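Local coordinates for hypothetical protein (PDB 4QAN) that is of unknown function but binds a magnesium ion and adopts a cystatin-like fold, as a divergent member of the NTF2-like superfamily, at residues 103-108 / 172-177. Sequence-based numbering, arbitrary orientation.
Sequences EELSTE and SLKEGL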
loop_
_atom_site.group_PDB
_atom_site.type_symbol
_atom_site.label_atom_id
_atom_site.label_comp_id
_atom_site.label_asym_id
_atom_site.label_seq_id
_atom_site.Cartn_x
_atom_site.Cartn_y
_atom_site.Cartn_z
ATOM N N GLU A 103 1.170 14.558 -1.234
ATOM C CA GLU A 103 0.708 15.344 -2.392
ATOM C C GLU A 103 -0.430 16.291 -2.020
ATOM O O GLU A 103 -0.415 17.469 -2.398
ATOM C CB GLU A 103 0.298 14.420 -3.544
ATOM C CG GLU A 103 1.478 13.703 -4.195
ATOM C CD GLU A 103 1.056 12.659 -5.228
ATOM O OE1 GLU A 103 -0.123 12.276 -5.250
ATOM O OE2 GLU A 103 1.904 12.206 -6.021
ATOM N N GLU A 104 -1.397 15.783 -1.258
ATOM C CA GLU A 104 -2.524 16.597 -0.810
ATOM C C GLU A 104 -2.070 17.846 -0.026
ATOM O O GLU A 104 -2.467 18.969 -0.369
ATOM C CB GLU A 104 -3.486 15.763 0.025
ATOM C CG GLU A 104 -4.727 16.516 0.462
ATOM C CD GLU A 104 -5.724 15.650 1.204
ATOM O OE1 GLU A 104 -5.603 14.405 1.166
ATOM O OE2 GLU A 104 -6.642 16.227 1.823
ATOM N N LEU A 105 -1.240 17.664 1.002
ATOM C CA LEU A 105 -0.739 18.809 1.784
ATOM C C LEU A 105 0.085 19.758 0.927
ATOM O O LEU A 105 0.061 20.966 1.145
ATOM C CB LEU A 105 0.127 18.363 2.967
ATOM C CG LEU A 105 -0.545 18.066 4.307
ATOM C CD1 LEU A 105 -1.431 16.826 4.231
ATOM C CD2 LEU A 105 0.521 17.890 5.378
ATOM N N SER A 106 0.841 19.208 -0.017
ATOM C CA SER A 106 1.640 20.018 -0.938
ATOM C C SER A 106 0.743 20.837 -1.862
ATOM O O SER A 106 1.137 21.900 -2.311
ATOM C CB SER A 106 2.578 19.140 -1.771
ATOM O OG SER A 106 3.644 18.629 -0.980
ATOM N N THR A 107 -0.457 20.335 -2.137
ATOM C CA THR A 107 -1.440 21.053 -2.940
ATOM C C THR A 107 -2.197 22.055 -2.078
ATOM O O THR A 107 -2.325 23.212 -2.446
ATOM C CB THR A 107 -2.447 20.078 -3.587
ATOM O OG1 THR A 107 -1.799 19.363 -4.636
ATOM C CG2 THR A 107 -3.658 20.812 -4.172
ATOM N N GLU A 108 -2.695 21.603 -0.932
ATOM C CA GLU A 108 -3.605 22.413 -0.108
ATOM C C GLU A 108 -2.928 23.526 0.693
ATOM O O GLU A 108 -3.609 24.319 1.334
ATOM C CB GLU A 108 -4.409 21.514 0.837
ATOM C CG GLU A 108 -5.402 20.621 0.118
ATOM C CD GLU A 108 -6.411 21.406 -0.697
ATOM O OE1 GLU A 108 -7.001 22.364 -0.156
ATOM O OE2 GLU A 108 -6.617 21.064 -1.881
ATOM N N SER A 172 0.594 9.476 10.582
ATOM C CA SER A 172 -0.263 10.185 9.645
ATOM C C SER A 172 0.044 11.663 9.619
ATOM O O SER A 172 0.362 12.251 10.651
ATOM C CB SER A 172 -1.731 9.967 9.994
ATOM O OG SER A 172 -2.581 10.469 8.979
ATOM N N LEU A 173 -0.037 12.244 8.426
ATOM C CA LEU A 173 0.170 13.682 8.210
ATOM C C LEU A 173 -1.137 14.450 8.385
ATOM O O LEU A 173 -1.186 15.662 8.183
ATOM C CB LEU A 173 0.716 13.937 6.797
ATOM C CG LEU A 173 2.227 13.787 6.625
ATOM C CD1 LEU A 173 2.663 12.324 6.593
ATOM C CD2 LEU A 173 2.649 14.509 5.356
ATOM N N LYS A 174 -2.195 13.704 8.698
ATOM C CA LYS A 174 -3.499 14.241 9.022
ATOM C C LYS A 174 -4.030 13.539 10.276
ATOM O O LYS A 174 -3.715 12.380 10.545
ATOM C CB LYS A 174 -4.438 14.043 7.839
ATOM C CG LYS A 174 -3.921 14.721 6.583
ATOM C CD LYS A 174 -4.997 14.854 5.520
ATOM C CE LYS A 174 -5.300 13.538 4.844
ATOM N NZ LYS A 174 -6.597 13.611 4.128
ATOM N N GLU A 175 -4.834 14.264 11.035
ATOM C CA GLU A 175 -5.365 13.817 12.327
ATOM C C GLU A 175 -5.923 12.401 12.259
ATOM O O GLU A 175 -6.522 12.023 11.267
ATOM C CB GLU A 175 -6.485 14.767 12.732
ATOM C CG GLU A 175 -6.712 14.915 14.214
ATOM C CD GLU A 175 -7.710 16.024 14.495
ATOM O OE1 GLU A 175 -8.854 15.912 14.003
ATOM O OE2 GLU A 175 -7.345 17.003 15.184
ATOM N N GLY A 176 -5.725 11.625 13.319
ATOM C CA GLY A 176 -6.271 10.275 13.411
ATOM C C GLY A 176 -5.401 9.230 12.736
ATOM O O GLY A 176 -4.179 9.386 12.633
ATOM N N LEU A 177 -6.042 8.157 12.279
ATOM C CA LEU A 177 -5.358 7.068 11.622
ATOM C C LEU A 177 -5.163 7.378 10.151
ATOM O O LEU A 177 -6.015 8.016 9.516
ATOM C CB LEU A 177 -6.164 5.764 11.742
ATOM C CG LEU A 177 -6.328 5.103 13.112
ATOM C CD1 LEU A 177 -7.059 3.778 12.948
ATOM C CD2 LEU A 177 -4.992 4.879 13.819
#
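Lys-174 reaches its ammonium group to the carboxylate of Glu-104, forming a salt bridge in which NZ lies 3.2 Å from Glu-104 OE1. The lysine meets OE1 on its syn side, 35° out of the carboxylate plane, and makes a second, weak bond to OE2, so the grip is lopsided. Glu-104 suits this partly exposed edge because its chain, extended beyond a CG anti to the backbone N (chi1 -177°), reaches out from the helix toward the loop; Lys-174 bends at chi3 and crosses it at about a right angle. The stronger partner of NZ is the backbone O of Ile-183, further along the same loop. Lysine also offers methylenes: Leu-105 CD1 lies 4.0 Å from Lys-174 CG. The branched ends of two buried leucines pack together, Leu-105 CD2 lying 4.0 Å from Leu-173 CD2. Behind them, the short hydroxyl of Ser-172 reaches a carbonyl two residues on, OG donating to Lys-174 O at 2.7 Å and bracing the start of the loop, while Gln-101 bonds to both Ser-172 OG and Leu-173 N. The contact thus fastens the last turns of helix 87-108 to the loop leaving strand 167-172, with Phe-159 of the adjacent antiparallel strand 153-164 touching both leucines.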